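Local coordinates for capsid protein (Infectious hypodermal and hematopoietic necrosis virus, PDB 3N7X) that assembles, sixty copies together, into the icosahedral capsid of a shrimp densovirus, and binds calcium ions, at residues Leu74-Leu86 and Gly223-Lys235. Sequence-based numbering, arbitrary orientation.
Sequences LPLHWMNLYLYGL and GEIPTTGPTFIPK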
# COMPACT_ATOMS: atom_id res chain seq x y z
N LEU A 74 -82.56 45.80 -28.34
CA LEU A 74 -81.57 46.68 -27.72
C LEU A 74 -80.42 46.80 -28.71
O LEU A 74 -79.55 45.93 -28.78
CB LEU A 74 -81.08 46.11 -26.39
CG LEU A 74 -79.95 46.92 -25.73
CD1 LEU A 74 -80.33 48.39 -25.64
CD2 LEU A 74 -79.67 46.36 -24.35
N PRO A 75 -80.40 47.88 -29.50
CA PRO A 75 -79.36 48.13 -30.49
C PRO A 75 -78.07 48.69 -29.90
O PRO A 75 -77.82 49.89 -29.95
CB PRO A 75 -80.04 49.11 -31.45
CG PRO A 75 -80.83 49.95 -30.50
CD PRO A 75 -81.43 48.94 -29.54
N LEU A 76 -77.24 47.80 -29.35
CA LEU A 76 -75.98 48.20 -28.74
C LEU A 76 -75.02 48.87 -29.70
O LEU A 76 -74.09 49.54 -29.27
CB LEU A 76 -75.26 46.99 -28.15
CG LEU A 76 -76.03 46.21 -27.10
CD1 LEU A 76 -75.13 45.16 -26.51
CD2 LEU A 76 -76.51 47.17 -26.02
N HIS A 77 -75.24 48.67 -30.99
CA HIS A 77 -74.37 49.25 -32.00
C HIS A 77 -74.68 50.71 -32.31
O HIS A 77 -73.94 51.36 -33.06
CB HIS A 77 -74.44 48.43 -33.29
CG HIS A 77 -75.83 48.22 -33.79
ND1 HIS A 77 -76.19 48.42 -35.11
CD2 HIS A 77 -76.96 47.82 -33.15
CE1 HIS A 77 -77.48 48.16 -35.25
NE2 HIS A 77 -77.97 47.79 -34.08
N TRP A 78 -75.77 51.23 -31.75
CA TRP A 78 -76.16 52.63 -31.97
C TRP A 78 -75.36 53.55 -31.06
O TRP A 78 -75.61 53.60 -29.85
CB TRP A 78 -77.65 52.83 -31.70
CG TRP A 78 -78.56 52.21 -32.73
CD1 TRP A 78 -78.21 51.34 -33.72
CD2 TRP A 78 -79.98 52.41 -32.83
NE1 TRP A 78 -79.33 50.98 -34.45
CE2 TRP A 78 -80.42 51.62 -33.92
CE3 TRP A 78 -80.91 53.17 -32.12
CZ2 TRP A 78 -81.77 51.57 -34.31
CZ3 TRP A 78 -82.25 53.12 -32.50
CH2 TRP A 78 -82.67 52.32 -33.59
N MET A 79 -74.42 54.29 -31.64
CA MET A 79 -73.60 55.21 -30.86
C MET A 79 -74.46 56.21 -30.09
O MET A 79 -74.09 56.68 -29.02
CB MET A 79 -72.64 55.96 -31.78
CG MET A 79 -71.58 55.08 -32.39
SD MET A 79 -70.50 55.98 -33.52
CE MET A 79 -69.64 57.08 -32.39
N ASN A 80 -75.62 56.53 -30.66
CA ASN A 80 -76.53 57.50 -30.06
C ASN A 80 -76.91 57.14 -28.63
O ASN A 80 -77.13 58.03 -27.81
CB ASN A 80 -77.80 57.61 -30.91
CG ASN A 80 -77.50 57.77 -32.38
OD1 ASN A 80 -76.95 56.86 -33.02
ND2 ASN A 80 -77.85 58.92 -32.93
N LEU A 81 -76.98 55.85 -28.33
CA LEU A 81 -77.36 55.42 -26.99
C LEU A 81 -76.30 55.74 -25.95
O LEU A 81 -76.60 55.75 -24.76
CB LEU A 81 -77.64 53.92 -26.97
CG LEU A 81 -78.82 53.41 -27.81
CD1 LEU A 81 -78.95 51.91 -27.63
CD2 LEU A 81 -80.11 54.11 -27.40
N TYR A 82 -75.08 56.01 -26.39
CA TYR A 82 -73.99 56.30 -25.46
C TYR A 82 -73.62 57.78 -25.38
O TYR A 82 -73.24 58.27 -24.32
CB TYR A 82 -72.75 55.51 -25.84
CG TYR A 82 -72.97 54.02 -26.02
CD1 TYR A 82 -72.77 53.12 -24.96
CD2 TYR A 82 -73.38 53.51 -27.25
CE1 TYR A 82 -72.95 51.75 -25.14
CE2 TYR A 82 -73.57 52.14 -27.44
CZ TYR A 82 -73.35 51.27 -26.38
OH TYR A 82 -73.53 49.92 -26.59
N LEU A 83 -73.72 58.49 -26.50
CA LEU A 83 -73.36 59.90 -26.54
C LEU A 83 -74.48 60.84 -26.09
O LEU A 83 -74.25 62.03 -25.88
CB LEU A 83 -72.89 60.28 -27.95
CG LEU A 83 -71.42 60.00 -28.28
CD1 LEU A 83 -71.02 58.63 -27.79
CD2 LEU A 83 -71.20 60.13 -29.78
N TYR A 84 -75.68 60.29 -25.94
CA TYR A 84 -76.83 61.07 -25.49
C TYR A 84 -77.35 60.53 -24.18
O TYR A 84 -77.04 59.39 -23.80
CB TYR A 84 -77.96 61.01 -26.52
CG TYR A 84 -77.72 61.86 -27.74
CD1 TYR A 84 -78.17 63.18 -27.79
CD2 TYR A 84 -77.05 61.35 -28.85
CE1 TYR A 84 -77.95 63.98 -28.92
CE2 TYR A 84 -76.82 62.13 -29.98
CZ TYR A 84 -77.28 63.44 -30.01
OH TYR A 84 -77.06 64.21 -31.13
N GLY A 85 -78.14 61.34 -23.49
CA GLY A 85 -78.74 60.95 -22.24
C GLY A 85 -80.12 61.59 -22.16
O GLY A 85 -80.65 62.02 -23.19
N LEU A 86 -80.68 61.67 -20.96
CA LEU A 86 -82.00 62.27 -20.80
C LEU A 86 -81.94 63.59 -20.05
O LEU A 86 -81.22 63.71 -19.06
CB LEU A 86 -82.94 61.32 -20.06
CG LEU A 86 -83.25 60.01 -20.78
CD1 LEU A 86 -84.24 59.21 -19.95
CD2 LEU A 86 -83.82 60.32 -22.16
N GLY A 223 -68.01 63.39 -39.02
CA GLY A 223 -69.40 63.75 -38.82
C GLY A 223 -69.88 63.65 -37.39
O GLY A 223 -69.25 62.99 -36.56
N GLU A 224 -70.99 64.31 -37.10
CA GLU A 224 -71.57 64.28 -35.76
C GLU A 224 -72.49 63.07 -35.67
O GLU A 224 -72.73 62.38 -36.66
CB GLU A 224 -72.42 65.52 -35.50
CG GLU A 224 -71.85 66.84 -35.97
CD GLU A 224 -72.78 68.01 -35.65
OE1 GLU A 224 -74.01 67.85 -35.80
OE2 GLU A 224 -72.28 69.08 -35.25
N ILE A 225 -72.99 62.82 -34.47
CA ILE A 225 -73.94 61.73 -34.26
C ILE A 225 -75.23 62.49 -33.93
O ILE A 225 -75.46 62.90 -32.80
CB ILE A 225 -73.52 60.81 -33.08
CG1 ILE A 225 -72.38 59.89 -33.52
CG2 ILE A 225 -74.70 59.94 -32.66
CD1 ILE A 225 -71.10 60.59 -33.85
N PRO A 226 -76.07 62.69 -34.96
CA PRO A 226 -77.35 63.40 -34.85
C PRO A 226 -78.39 62.76 -33.96
O PRO A 226 -78.22 61.65 -33.46
CB PRO A 226 -77.81 63.46 -36.30
CG PRO A 226 -77.36 62.14 -36.82
CD PRO A 226 -75.94 62.05 -36.28
N THR A 227 -79.47 63.48 -33.77
CA THR A 227 -80.57 63.05 -32.94
C THR A 227 -81.65 62.43 -33.82
O THR A 227 -82.61 61.83 -33.34
CB THR A 227 -81.15 64.26 -32.21
OG1 THR A 227 -82.12 63.81 -31.26
CG2 THR A 227 -81.83 65.20 -33.19
N THR A 228 -81.47 62.58 -35.13
CA THR A 228 -82.43 62.11 -36.11
C THR A 228 -82.27 60.68 -36.62
O THR A 228 -83.25 60.02 -36.96
CB THR A 228 -82.41 63.03 -37.32
OG1 THR A 228 -81.15 62.89 -38.00
CG2 THR A 228 -82.56 64.48 -36.88
N GLY A 229 -81.03 60.21 -36.70
CA GLY A 229 -80.82 58.86 -37.19
C GLY A 229 -79.69 58.13 -36.48
O GLY A 229 -78.64 58.72 -36.20
N PRO A 230 -79.89 56.84 -36.19
CA PRO A 230 -78.86 56.07 -35.50
C PRO A 230 -77.58 55.92 -36.33
O PRO A 230 -77.63 55.62 -37.52
CB PRO A 230 -79.55 54.73 -35.24
CG PRO A 230 -80.46 54.60 -36.42
CD PRO A 230 -81.04 55.99 -36.54
N THR A 231 -76.44 56.16 -35.69
CA THR A 231 -75.15 56.02 -36.34
C THR A 231 -74.53 54.74 -35.77
O THR A 231 -74.39 54.59 -34.55
CB THR A 231 -74.24 57.22 -36.05
OG1 THR A 231 -74.85 58.41 -36.57
CG2 THR A 231 -72.88 57.03 -36.70
N PHE A 232 -74.18 53.81 -36.65
CA PHE A 232 -73.63 52.53 -36.23
C PHE A 232 -72.15 52.54 -35.88
O PHE A 232 -71.35 53.21 -36.52
CB PHE A 232 -73.84 51.47 -37.32
CG PHE A 232 -75.28 51.26 -37.71
CD1 PHE A 232 -76.32 51.80 -36.96
CD2 PHE A 232 -75.59 50.48 -38.82
CE1 PHE A 232 -77.65 51.58 -37.32
CE2 PHE A 232 -76.91 50.25 -39.19
CZ PHE A 232 -77.95 50.81 -38.44
N ILE A 233 -71.80 51.79 -34.84
CA ILE A 233 -70.41 51.66 -34.46
C ILE A 233 -69.82 50.93 -35.67
O ILE A 233 -70.35 49.90 -36.10
CB ILE A 233 -70.27 50.81 -33.19
CG1 ILE A 233 -70.75 51.63 -31.99
CG2 ILE A 233 -68.84 50.33 -33.02
CD1 ILE A 233 -70.89 50.84 -30.70
N PRO A 234 -68.73 51.45 -36.25
CA PRO A 234 -68.10 50.85 -37.42
C PRO A 234 -67.96 49.33 -37.42
O PRO A 234 -67.24 48.75 -36.61
CB PRO A 234 -66.75 51.56 -37.49
CG PRO A 234 -67.08 52.92 -36.98
CD PRO A 234 -67.94 52.60 -35.76
N LYS A 235 -68.67 48.70 -38.35
CA LYS A 235 -68.65 47.25 -38.52
C LYS A 235 -68.87 47.00 -40.01
O LYS A 235 -69.58 47.76 -40.66
CB LYS A 235 -69.77 46.60 -37.71
CG LYS A 235 -69.43 46.33 -36.26
CD LYS A 235 -68.46 45.16 -36.15
CE LYS A 235 -68.27 44.71 -34.72
NZ LYS A 235 -67.31 43.59 -34.64
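A single antiparallel beta bridge, Trp78 to Phe232, ties the turn and short helix after strand 70-74 to residues 223-235 of the long loop between strands 220-221 and 264-268 inside this parvoviral capsid subunit. Ile233 N donates to His77 O (2.8 Å), and Met79 N donates to Thr231 O (2.9 Å). Asn80 extends the pairing with its amide: Thr231 N gives OD1 a straight bond (2.8 Å, 167°) on a lone pair. ND2 makes a weak bond to Gly229 O.

Beside the bridge, Pro230 CB sits over one face of the Trp78 indole as a CH-pi contact, 3.5 Å from the centroid of the five-membered ring. Pro75 CB sits against the opposite face, toward its rim. The Phe232 ring is nearly parallel to the indole but slid aside, with CE1 by NE1. His77 ND1 lies over a face of Phe232, and a magnesium ion is bound near the imidazole.

Met79 CG sits beside its backbone N (chi1 -67°) and meets Ile233 CG1 at 3.6 Å; the chain then bends so that CE reaches Ile225. Val113 of strand 111-131 touches both Met79 and Ile233. At the far end, Tyr84 OH donates to Ile225 O (2.7 Å), which lies in the ring plane.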